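Local coordinates for protein integral membrane indolylacetylinositol arabinosyltransferase EmbB (Mycolicibacterium smegmatis MC2 155, PDB 7BVC) that probably transfers arabinose units to build the arabinan of cell-wall arabinogalactan, as a membrane-embedded glycosyltransferase of the GT-C type that binds the drug ethambutol, at residues 371-383 with 692-704. Residues are numbered along the deposited sequence; the frame is centred on the assembly and turned at random.
Sequences WAAGLVLLGAWMP and PVAAGFMVVVMMA
Leu375 and Val699 sit at the middle of a pair of helices in the GT-C-type membrane domain, both predicted to span the membrane and running in the same general direction, their axes 8.7 Å apart and crossing at 36°. The leucine reaches over the start of the partner segment. With its CG anti to the carbonyl carbon (chi1 -70°), CD1 comes down on the backbone of 692-696, 3.3 Å from Pro692 O, while its CB meets Ala695 CB at 3.8 Å. Pro692 itself meets Ala372 through the CG of its ring, against CB. One turn after Ala695, Val699 divides its two methyls: CG2 lies against the backbone at Leu375 O, 3.7 Å away, and CG1 faces the methyl end of Met382. Met702 lays its CE on the backbone at Gly379, 3.8 Å from the Gly379 carbonyl oxygen. Ala372 and Val376 also touch helix 586-599, and Ala695 touches helix 527-545, so further helices pack around the pair. Past the glycine, sulfur takes over. Met382 runs extended between two methionines, passing Met702 at a slant with its SD 4.1 Å from Met702 SD. It meets the doubly bent Met703 at about a right angle, Met382 CE lying 3.5 Å from Met703 SD.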
loop_
_atom_site.group_PDB
_atom_site.type_symbol
_atom_site.label_atom_id
_atom_site.label_comp_id
_atom_site.label_asym_id
_atom_site.label_seq_id
_atom_site.Cartn_x
_atom_site.Cartn_y
_atom_site.Cartn_z
ATOM N N TRP B 371 -28.639 -21.106 14.948
ATOM C CA TRP B 371 -28.672 -19.651 14.862
ATOM C C TRP B 371 -27.325 -19.098 14.420
ATOM O O TRP B 371 -27.265 -18.186 13.588
ATOM C CB TRP B 371 -29.082 -19.050 16.205
ATOM C CG TRP B 371 -30.559 -19.021 16.418
ATOM C CD1 TRP B 371 -31.287 -19.848 17.218
ATOM C CD2 TRP B 371 -31.495 -18.120 15.816
ATOM N NE1 TRP B 371 -32.618 -19.518 17.155
ATOM C CE2 TRP B 371 -32.770 -18.459 16.300
ATOM C CE3 TRP B 371 -31.375 -17.060 14.915
ATOM C CZ2 TRP B 371 -33.918 -17.777 15.913
ATOM C CZ3 TRP B 371 -32.515 -16.383 14.533
ATOM C CH2 TRP B 371 -33.770 -16.744 15.031
ATOM N N ALA B 372 -26.233 -19.644 14.957
ATOM C CA ALA B 372 -24.903 -19.179 14.583
ATOM C C ALA B 372 -24.630 -19.438 13.110
ATOM O O ALA B 372 -24.136 -18.559 12.395
ATOM C CB ALA B 372 -23.848 -19.857 15.453
ATOM N N ALA B 373 -24.944 -20.645 12.635
ATOM C CA ALA B 373 -24.734 -20.968 11.228
ATOM C C ALA B 373 -25.519 -20.022 10.328
ATOM O O ALA B 373 -24.970 -19.452 9.376
ATOM C CB ALA B 373 -25.125 -22.419 10.959
ATOM N N GLY B 374 -26.806 -19.830 10.626
ATOM C CA GLY B 374 -27.621 -18.953 9.799
ATOM C C GLY B 374 -27.119 -17.522 9.789
ATOM O O GLY B 374 -27.000 -16.897 8.731
ATOM N N LEU B 375 -26.805 -16.985 10.971
ATOM C CA LEU B 375 -26.396 -15.588 11.057
ATOM C C LEU B 375 -25.034 -15.363 10.412
ATOM O O LEU B 375 -24.815 -14.329 9.772
ATOM C CB LEU B 375 -26.388 -15.137 12.516
ATOM C CG LEU B 375 -27.774 -15.003 13.146
ATOM C CD1 LEU B 375 -27.666 -14.687 14.625
ATOM C CD2 LEU B 375 -28.590 -13.943 12.430
ATOM N N VAL B 376 -24.110 -16.314 10.549
ATOM C CA VAL B 376 -22.808 -16.144 9.913
ATOM C C VAL B 376 -22.925 -16.288 8.403
ATOM O O VAL B 376 -22.256 -15.564 7.652
ATOM C CB VAL B 376 -21.786 -17.132 10.506
ATOM C CG1 VAL B 376 -20.477 -17.064 9.746
ATOM C CG2 VAL B 376 -21.546 -16.818 11.969
ATOM N N LEU B 377 -23.781 -17.195 7.923
ATOM C CA LEU B 377 -24.029 -17.280 6.487
ATOM C C LEU B 377 -24.579 -15.964 5.953
ATOM O O LEU B 377 -24.135 -15.469 4.912
ATOM C CB LEU B 377 -24.990 -18.429 6.191
ATOM C CG LEU B 377 -25.528 -18.512 4.763
ATOM C CD1 LEU B 377 -24.496 -19.126 3.837
ATOM C CD2 LEU B 377 -26.819 -19.305 4.729
ATOM N N LEU B 378 -25.543 -15.376 6.665
ATOM C CA LEU B 378 -26.095 -14.088 6.248
ATOM C C LEU B 378 -25.024 -13.004 6.243
ATOM O O LEU B 378 -24.899 -12.241 5.278
ATOM C CB LEU B 378 -27.250 -13.692 7.164
ATOM C CG LEU B 378 -28.645 -14.165 6.762
ATOM C CD1 LEU B 378 -29.689 -13.511 7.642
ATOM C CD2 LEU B 378 -28.906 -13.862 5.303
ATOM N N GLY B 379 -24.241 -12.917 7.319
ATOM C CA GLY B 379 -23.241 -11.869 7.423
ATOM C C GLY B 379 -22.122 -11.996 6.414
ATOM O O GLY B 379 -21.512 -10.993 6.035
ATOM N N ALA B 380 -21.826 -13.215 5.970
ATOM C CA ALA B 380 -20.813 -13.407 4.943
ATOM C C ALA B 380 -21.370 -13.304 3.531
ATOM O O ALA B 380 -20.604 -13.044 2.597
ATOM C CB ALA B 380 -20.128 -14.764 5.121
ATOM N N TRP B 381 -22.677 -13.497 3.350
ATOM C CA TRP B 381 -23.283 -13.384 2.031
ATOM C C TRP B 381 -23.702 -11.963 1.684
ATOM O O TRP B 381 -23.668 -11.591 0.506
ATOM C CB TRP B 381 -24.503 -14.304 1.938
ATOM C CG TRP B 381 -24.942 -14.572 0.537
ATOM C CD1 TRP B 381 -25.720 -13.773 -0.245
ATOM C CD2 TRP B 381 -24.628 -15.723 -0.253
ATOM N NE1 TRP B 381 -25.910 -14.353 -1.475
ATOM C CE2 TRP B 381 -25.249 -15.552 -1.504
ATOM C CE3 TRP B 381 -23.881 -16.881 -0.022
ATOM C CZ2 TRP B 381 -25.145 -16.494 -2.520
ATOM C CZ3 TRP B 381 -23.782 -17.814 -1.032
ATOM C CH2 TRP B 381 -24.408 -17.617 -2.264
ATOM N N MET B 382 -24.099 -11.164 2.678
ATOM C CA MET B 382 -24.673 -9.849 2.394
ATOM C C MET B 382 -23.722 -8.921 1.646
ATOM O O MET B 382 -24.086 -8.440 0.559
ATOM C CB MET B 382 -25.173 -9.222 3.699
ATOM C CG MET B 382 -26.506 -9.752 4.183
ATOM S SD MET B 382 -27.105 -8.850 5.620
ATOM C CE MET B 382 -28.731 -9.569 5.802
ATOM N N PRO B 383 -22.519 -8.616 2.144
ATOM C CA PRO B 383 -21.708 -7.573 1.505
ATOM C C PRO B 383 -20.925 -8.028 0.283
ATOM O O PRO B 383 -20.285 -7.187 -0.357
ATOM C CB PRO B 383 -20.756 -7.158 2.629
ATOM C CG PRO B 383 -20.524 -8.415 3.358
ATOM C CD PRO B 383 -21.829 -9.168 3.327
ATOM N N PRO B 692 -23.499 -16.328 18.203
ATOM C CA PRO B 692 -24.768 -15.888 17.597
ATOM C C PRO B 692 -25.085 -14.429 17.865
ATOM O O PRO B 692 -25.568 -13.732 16.968
ATOM C CB PRO B 692 -25.801 -16.823 18.236
ATOM C CG PRO B 692 -25.046 -18.035 18.559
ATOM C CD PRO B 692 -23.688 -17.571 18.975
ATOM N N VAL B 693 -24.814 -13.941 19.075
ATOM C CA VAL B 693 -25.102 -12.547 19.397
ATOM C C VAL B 693 -24.173 -11.619 18.625
ATOM O O VAL B 693 -24.607 -10.613 18.047
ATOM C CB VAL B 693 -24.998 -12.316 20.915
ATOM C CG1 VAL B 693 -25.372 -10.887 21.261
ATOM C CG2 VAL B 693 -25.881 -13.299 21.662
ATOM N N ALA B 694 -22.878 -11.942 18.602
ATOM C CA ALA B 694 -21.917 -11.114 17.885
ATOM C C ALA B 694 -22.166 -11.100 16.383
ATOM O O ALA B 694 -21.766 -10.143 15.714
ATOM C CB ALA B 694 -20.493 -11.589 18.172
ATOM N N ALA B 695 -22.810 -12.132 15.839
ATOM C CA ALA B 695 -23.146 -12.134 14.419
ATOM C C ALA B 695 -24.466 -11.424 14.137
ATOM O O ALA B 695 -24.582 -10.698 13.139
ATOM C CB ALA B 695 -23.203 -13.570 13.894
ATOM N N GLY B 696 -25.469 -11.628 14.995
ATOM C CA GLY B 696 -26.720 -10.911 14.842
ATOM C C GLY B 696 -26.553 -9.414 14.966
ATOM O O GLY B 696 -27.264 -8.650 14.308
ATOM N N PHE B 697 -25.610 -8.969 15.801
ATOM C CA PHE B 697 -25.314 -7.545 15.889
ATOM C C PHE B 697 -24.908 -6.984 14.531
ATOM O O PHE B 697 -25.456 -5.972 14.073
ATOM C CB PHE B 697 -24.216 -7.303 16.924
ATOM C CG PHE B 697 -24.061 -5.865 17.315
ATOM C CD1 PHE B 697 -25.124 -5.163 17.851
ATOM C CD2 PHE B 697 -22.852 -5.215 17.147
ATOM C CE1 PHE B 697 -24.984 -3.838 18.212
ATOM C CE2 PHE B 697 -22.708 -3.891 17.507
ATOM C CZ PHE B 697 -23.775 -3.202 18.040
ATOM N N MET B 698 -23.958 -7.640 13.861
ATOM C CA MET B 698 -23.489 -7.151 12.569
ATOM C C MET B 698 -24.577 -7.248 11.506
ATOM O O MET B 698 -24.693 -6.366 10.645
ATOM C CB MET B 698 -22.247 -7.927 12.136
ATOM C CG MET B 698 -21.142 -7.956 13.176
ATOM S SD MET B 698 -20.566 -6.309 13.628
ATOM C CE MET B 698 -19.972 -5.711 12.049
ATOM N N VAL B 699 -25.384 -8.312 11.544
ATOM C CA VAL B 699 -26.458 -8.441 10.562
ATOM C C VAL B 699 -27.478 -7.321 10.731
ATOM O O VAL B 699 -27.921 -6.711 9.746
ATOM C CB VAL B 699 -27.112 -9.829 10.662
ATOM C CG1 VAL B 699 -28.311 -9.915 9.739
ATOM C CG2 VAL B 699 -26.106 -10.909 10.317
ATOM N N VAL B 700 -27.863 -7.025 11.974
ATOM C CA VAL B 700 -28.802 -5.935 12.226
ATOM C C VAL B 700 -28.196 -4.604 11.808
ATOM O O VAL B 700 -28.885 -3.735 11.259
ATOM C CB VAL B 700 -29.224 -5.930 13.707
ATOM C CG1 VAL B 700 -29.880 -4.612 14.077
ATOM C CG2 VAL B 700 -30.161 -7.090 13.993
ATOM N N VAL B 701 -26.896 -4.422 12.052
ATOM C CA VAL B 701 -26.232 -3.186 11.651
ATOM C C VAL B 701 -26.309 -3.002 10.140
ATOM O O VAL B 701 -26.644 -1.919 9.650
ATOM C CB VAL B 701 -24.777 -3.171 12.153
ATOM C CG1 VAL B 701 -23.942 -2.195 11.346
ATOM C CG2 VAL B 701 -24.735 -2.811 13.627
ATOM N N MET B 702 -26.016 -4.061 9.378
ATOM C CA MET B 702 -26.083 -3.963 7.921
ATOM C C MET B 702 -27.502 -3.670 7.445
ATOM O O MET B 702 -27.716 -2.800 6.586
ATOM C CB MET B 702 -25.572 -5.252 7.279
ATOM C CG MET B 702 -24.110 -5.553 7.531
ATOM S SD MET B 702 -23.564 -7.011 6.624
ATOM C CE MET B 702 -22.453 -7.754 7.812
ATOM N N MET B 703 -28.486 -4.399 7.982
ATOM C CA MET B 703 -29.866 -4.204 7.551
ATOM C C MET B 703 -30.345 -2.787 7.840
ATOM O O MET B 703 -30.973 -2.155 6.984
ATOM C CB MET B 703 -30.777 -5.229 8.222
ATOM C CG MET B 703 -30.540 -6.657 7.768
ATOM S SD MET B 703 -31.058 -6.926 6.064
ATOM C CE MET B 703 -32.783 -6.474 6.163
ATOM N N ALA B 704 -30.047 -2.264 9.031
ATOM C CA ALA B 704 -30.456 -0.903 9.355
ATOM C C ALA B 704 -29.706 0.122 8.517
ATOM O O ALA B 704 -30.296 1.127 8.098
ATOM C CB ALA B 704 -30.245 -0.629 10.842
#